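Interpain A (Prevotella intermedia, PDB 3BB7) probably acts as a cysteine peptidase of the C10 family, caught here as an inactive precursor in which the prodomain is still joined to the peptidase domain. Local coordinates at residues S27-A32 and N64-N69; A277-V282 and Y293-L298. The protein carries 1 engineered substitution. All blocks are in the same frame, centred on the assembly; numbering follows the deposited sequence. Where two conformers were deposited one is given.

Interaction 1: residues S27-A32 and N64-N69. Unlike the reference sequence in segment 64-69: Ser68 (reference Asn).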
loop_
_atom_site.group_PDB
_atom_site.type_symbol
_atom_site.label_atom_id
_atom_site.label_comp_id
_atom_site.label_asym_id
_atom_site.label_seq_id
_atom_site.Cartn_x
_atom_site.Cartn_y
_atom_site.Cartn_z
ATOM N N SER A 27 17.068 13.900 4.359
ATOM C CA SER A 27 17.168 14.414 5.742
ATOM C C SER A 27 18.463 15.170 5.893
ATOM O O SER A 27 19.297 15.156 4.990
ATOM C CB SER A 27 17.167 13.262 6.753
ATOM O OG SER A 27 18.393 12.540 6.685
ATOM N N ALA A 28 18.636 15.842 7.027
ATOM C CA ALA A 28 19.881 16.542 7.318
ATOM C C ALA A 28 20.109 16.512 8.805
ATOM O O ALA A 28 19.741 17.447 9.532
ATOM C CB ALA A 28 19.868 17.974 6.771
ATOM N N ASP A 29 20.658 15.387 9.249
ATOM C CA ASP A 29 20.940 15.175 10.656
ATOM C C ASP A 29 21.969 14.090 10.855
ATOM O O ASP A 29 21.937 13.081 10.165
ATOM C CB ASP A 29 19.692 14.754 11.403
ATOM C CG ASP A 29 19.781 15.103 12.854
ATOM O OD1 ASP A 29 20.488 14.352 13.625
ATOM O OD2 ASP A 29 19.196 16.171 13.190
ATOM N N ASP A 30 22.861 14.271 11.826
ATOM C CA ASP A 30 23.882 13.273 12.069
ATOM C C ASP A 30 23.299 11.925 12.464
ATOM O O ASP A 30 23.952 10.905 12.259
ATOM C CB ASP A 30 24.851 13.776 13.119
ATOM C CG ASP A 30 25.818 14.796 12.541
ATOM O OD1 ASP A 30 26.834 14.371 11.934
ATOM O OD2 ASP A 30 25.557 16.027 12.655
ATOM N N LEU A 31 22.085 11.929 13.009
ATOM C CA LEU A 31 21.445 10.713 13.514
ATOM C C LEU A 31 20.496 10.020 12.547
ATOM O O LEU A 31 19.873 9.011 12.908
ATOM C CB LEU A 31 20.692 11.027 14.807
ATOM C CG LEU A 31 21.583 11.499 15.962
ATOM C CD1 LEU A 31 20.773 12.126 17.100
ATOM C CD2 LEU A 31 22.406 10.338 16.497
ATOM N N ALA A 32 20.392 10.546 11.331
ATOM C CA ALA A 32 19.535 9.953 10.300
ATOM C C ALA A 32 20.316 9.717 9.015
ATOM O O ALA A 32 21.194 10.502 8.672
ATOM C CB ALA A 32 18.373 10.874 9.997
ATOM N N ASN A 64 12.238 11.880 17.128
ATOM C CA ASN A 64 12.456 11.051 18.295
ATOM C C ASN A 64 13.925 10.613 18.425
ATOM O O ASN A 64 14.479 10.592 19.524
ATOM C CB ASN A 64 11.581 9.794 18.206
ATOM C CG ASN A 64 11.805 8.824 19.373
ATOM O OD1 ASN A 64 12.538 7.833 19.245
ATOM N ND2 ASN A 64 11.172 9.104 20.508
ATOM N N ALA A 65 14.558 10.304 17.291
ATOM C CA ALA A 65 15.980 9.963 17.288
ATOM C C ALA A 65 16.826 11.075 17.841
ATOM O O ALA A 65 17.733 10.856 18.649
ATOM C CB ALA A 65 16.433 9.635 15.884
ATOM N N VAL A 66 16.556 12.288 17.380
ATOM C CA VAL A 66 17.303 13.448 17.839
ATOM C C VAL A 66 17.085 13.680 19.347
ATOM O O VAL A 66 18.058 13.923 20.076
ATOM C CB VAL A 66 16.919 14.707 16.998
ATOM C CG1 VAL A 66 17.394 15.994 17.621
ATOM C CG2 VAL A 66 17.378 14.533 15.538
ATOM N N LYS A 67 15.832 13.567 19.807
ATOM C CA LYS A 67 15.506 13.788 21.228
ATOM C C LYS A 67 16.229 12.784 22.120
ATOM O O LYS A 67 16.721 13.149 23.201
ATOM C CB LYS A 67 14.003 13.634 21.435
ATOM C CG LYS A 67 13.585 13.600 22.920
ATOM C CD LYS A 67 12.111 13.934 23.167
ATOM C CE LYS A 67 11.144 13.003 22.521
ATOM N NZ LYS A 67 9.723 13.473 22.828
ATOM N N SER A 68 16.260 11.530 21.664
ATOM C CA SER A 68 16.830 10.416 22.431
ATOM C C SER A 68 18.326 10.225 22.121
ATOM O O SER A 68 19.011 9.397 22.760
ATOM C CB SER A 68 16.033 9.131 22.184
ATOM O OG SER A 68 14.690 9.206 22.725
ATOM N N ASN A 69 18.846 11.024 21.188
ATOM C CA ASN A 69 20.257 10.974 20.780
ATOM C C ASN A 69 20.683 9.565 20.378
ATOM O O ASN A 69 21.768 9.090 20.748
ATOM C CB ASN A 69 21.155 11.493 21.902
ATOM C CG ASN A 69 22.448 12.058 21.391
ATOM O OD1 ASN A 69 22.481 12.808 20.404
ATOM N ND2 ASN A 69 23.541 11.732 22.087
#
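Asp29 OD1 accepts from Leu31 N at 3.0 Å, with a nearly straight N-H...O angle of 167°, using the lone pair turned away from the other carboxylate oxygen. This is an Asx turn, nested in the type I beta turn from Asp29 to Ala32, whose own bond joins Ala32 N to Asp29 O. Aspartate suits the first position because its short side chain can fold over the turn and hold the next-but-one N-H. Here chi1 of -155° sets CG opposite the backbone N, and the carboxylate also faces the end of helix 49-68. Its OD2 lies 3.4 Å from Val66 CG2, so a methyl rests against the acid group with no polar bond between them.

Leu31 carries most of the contact. With CG beside its own backbone N (chi1 -63°), the extended side chain sends CD1 to the last turn of the helix, where it meets Val66 CA at 3.8 Å and, more loosely, Val66 CG2 at 4.4 Å. Leucine suits the place: its branched end lays a methyl on the helix backbone, and the side chain also packs on Pro71. Ala65 is buried, its methyl against Leu72.

The helix finishes in a Schellman motif. Ala65 O receives the backbone N of the residue after Asn69, and Asn69 N makes a weak bond to Val66 O. Asn69 takes the positive phi that this ending needs, a conformation asparagine tolerates better than most residues. A backbone hydrogen bond between Leu31 and Leu72 also ties the loop between strands 23-26 and 35-39 to the chain leaving helix 49-68. Leu31 CD1 touches two oxygens of the helix ending: Ala65 O at 3.6 Å and, with the two side chains nearly perpendicular, Asn69 OD1 at 3.8 Å.

Interaction 2: residues A277-V282 and Y293-L298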
loop_
_atom_site.group_PDB
_atom_site.type_symbol
_atom_site.label_atom_id
_atom_site.label_comp_id
_atom_site.label_asym_id
_atom_site.label_seq_id
_atom_site.Cartn_x
_atom_site.Cartn_y
_atom_site.Cartn_z
ATOM N N ALA A 277 20.502 -1.348 -0.626
ATOM C CA ALA A 277 20.615 -0.557 0.564
ATOM C C ALA A 277 19.407 -0.704 1.498
ATOM O O ALA A 277 19.334 -0.031 2.525
ATOM C CB ALA A 277 20.808 0.884 0.165
ATOM N N GLY A 278 18.485 -1.611 1.164
ATOM C CA GLY A 278 17.381 -1.944 2.054
ATOM C C GLY A 278 16.148 -1.062 1.905
ATOM O O GLY A 278 15.159 -1.280 2.612
ATOM N N LEU A 279 16.182 -0.051 1.021
ATOM C CA LEU A 279 14.913 0.659 0.691
ATOM C C LEU A 279 13.926 -0.287 0.017
ATOM O O LEU A 279 14.323 -1.203 -0.718
ATOM C CB LEU A 279 15.166 1.864 -0.226
ATOM C CG LEU A 279 15.746 3.099 0.466
ATOM C CD1 LEU A 279 17.165 2.864 0.915
ATOM C CD2 LEU A 279 15.635 4.273 -0.503
ATOM N N VAL A 280 12.635 -0.088 0.267
ATOM C CA VAL A 280 11.625 -0.959 -0.338
ATOM C C VAL A 280 10.920 -0.249 -1.496
ATOM O O VAL A 280 10.683 0.968 -1.440
ATOM C CB VAL A 280 10.620 -1.467 0.713
ATOM C CG1 VAL A 280 11.328 -2.389 1.696
ATOM C CG2 VAL A 280 9.932 -0.295 1.453
ATOM N N SER A 281 10.592 -1.002 -2.546
ATOM C CA SER A 281 9.779 -0.498 -3.620
ATOM C C SER A 281 8.346 -0.439 -3.154
ATOM O O SER A 281 7.801 -1.442 -2.669
ATOM C CB SER A 281 9.907 -1.418 -4.830
ATOM O OG SER A 281 9.105 -0.958 -5.906
ATOM N N VAL A 282 7.733 0.730 -3.298
ATOM C CA VAL A 282 6.381 0.987 -2.801
ATOM C C VAL A 282 5.456 1.426 -3.940
ATOM O O VAL A 282 5.803 2.313 -4.744
ATOM C CB VAL A 282 6.380 2.085 -1.742
ATOM C CG1 VAL A 282 4.962 2.379 -1.238
ATOM C CG2 VAL A 282 7.291 1.728 -0.549
ATOM N N TYR A 293 11.217 4.052 -4.275
ATOM C CA TYR A 293 11.871 3.300 -3.195
ATOM C C TYR A 293 11.975 4.170 -1.964
ATOM O O TYR A 293 12.416 5.324 -2.026
ATOM C CB TYR A 293 13.249 2.865 -3.649
ATOM C CG TYR A 293 13.251 1.654 -4.570
ATOM C CD1 TYR A 293 13.658 0.404 -4.106
ATOM C CD2 TYR A 293 12.810 1.753 -5.879
ATOM C CE1 TYR A 293 13.690 -0.699 -4.966
ATOM C CE2 TYR A 293 12.837 0.651 -6.750
ATOM C CZ TYR A 293 13.245 -0.575 -6.268
ATOM O OH TYR A 293 13.288 -1.649 -7.139
ATOM N N TYR A 294 11.578 3.607 -0.834
ATOM C CA TYR A 294 11.460 4.356 0.417
ATOM C C TYR A 294 11.993 3.581 1.601
ATOM O O TYR A 294 11.895 2.361 1.643
ATOM C CB TYR A 294 9.970 4.689 0.652
ATOM C CG TYR A 294 9.456 5.677 -0.388
ATOM C CD1 TYR A 294 9.604 7.051 -0.184
ATOM C CD2 TYR A 294 8.851 5.249 -1.577
ATOM C CE1 TYR A 294 9.202 7.977 -1.133
ATOM C CE2 TYR A 294 8.408 6.198 -2.551
ATOM C CZ TYR A 294 8.581 7.562 -2.290
ATOM O OH TYR A 294 8.215 8.523 -3.209
ATOM N N LYS A 295 12.527 4.283 2.579
ATOM C CA LYS A 295 12.956 3.617 3.813
ATOM C C LYS A 295 11.787 3.253 4.714
ATOM O O LYS A 295 10.914 4.079 5.018
ATOM C CB LYS A 295 13.925 4.528 4.569
ATOM C CG LYS A 295 15.312 4.572 3.908
ATOM C CD LYS A 295 16.335 5.205 4.796
ATOM C CE LYS A 295 17.741 4.894 4.300
ATOM N NZ LYS A 295 18.294 3.619 4.844
ATOM N N ILE A 296 11.786 2.009 5.166
ATOM C CA ILE A 296 10.904 1.597 6.260
ATOM C C ILE A 296 11.691 0.992 7.440
ATOM O O ILE A 296 11.151 0.881 8.548
ATOM C CB ILE A 296 9.762 0.637 5.859
ATOM C CG1 ILE A 296 10.333 -0.703 5.397
ATOM C CG2 ILE A 296 8.827 1.318 4.816
ATOM C CD1 ILE A 296 9.294 -1.840 5.339
ATOM N N ASP A 297 12.945 0.608 7.226
ATOM C CA ASP A 297 13.692 0.004 8.335
ATOM C C ASP A 297 13.725 0.892 9.575
ATOM O O ASP A 297 13.541 0.423 10.702
ATOM C CB ASP A 297 15.116 -0.406 7.914
ATOM C CG ASP A 297 15.906 0.705 7.225
ATOM O OD1 ASP A 297 15.416 1.845 7.030
ATOM O OD2 ASP A 297 17.079 0.429 6.867
ATOM N N LEU A 298 13.890 2.187 9.356
ATOM C CA LEU A 298 13.996 3.143 10.459
ATOM C C LEU A 298 12.651 3.509 11.095
ATOM O O LEU A 298 12.620 4.307 12.043
ATOM C CB LEU A 298 14.727 4.401 9.988
ATOM C CG LEU A 298 14.451 4.974 8.603
ATOM C CD1 LEU A 298 12.995 5.242 8.327
ATOM C CD2 LEU A 298 15.274 6.263 8.398
HETATM O O HOH W 1 17.296 1.096 4.303
HETATM O O HOH W 2 20.373 2.422 3.145
HETATM O O HOH W 3 14.287 0.525 4.477
#
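The ring of Tyr293 lies flat beneath Ser281: Ser281 CB stands over one face, 3.9 Å from the ring centroid and 18° off its normal, a CH-pi contact, while Leu279 O sits at the ring edge. Serine is slim enough for this overlap, and its OG turns to Asp272 and Thr88. On the other face of the sheet, Val282 CG2 meets Tyr294 CD2 at 4.0 Å, the side chains roughly at right angles. Val280 and Ile296 also cross nearly perpendicularly, CG2 to CG2 at 3.9 Å, as beta-branched residues filling the layer under helix 234-246.

The side chains of Leu279 and Lys295 meet at a slant, CG to CG at 3.8 Å, so the lysine lends its aliphatic part to the packing. A bend at chi4 (-88°) then turns Lys295 NZ to water 1, 2.8 Å away, which donates to Ala277 O and Asp297 OD2. Gly278, with positive phi, suits the bend before the strand.

Val280 and Tyr294 form a hydrogen-bonded antiparallel pair: Val280 N to Tyr294 O and Tyr294 N to Val280 O are both 2.9 Å. This beta hairpin belongs to the sheet that also carries His267, the predicted proton acceptor of this papain-like (clan CA) peptidase.

Overall arrangement
Interaction 1 is a surface contact near the edge of the molecule, whereas interaction 2 is largely buried and closer to its middle; their centres are 18 Å apart and they do not touch. The first sets a loop against the end of a helix by van der Waals contact, methyls against both carbon and oxygen, with no hydrogen bond between the two segments. The second pairs two strands through backbone bonds, with side-chain packing on both faces and waters at its polar end. They share no element, but strand 35-39 links them: it follows the loop of interaction 1 and pairs with strand 292-294 of interaction 2, so prodomain and peptidase strands run in one antiparallel sheet.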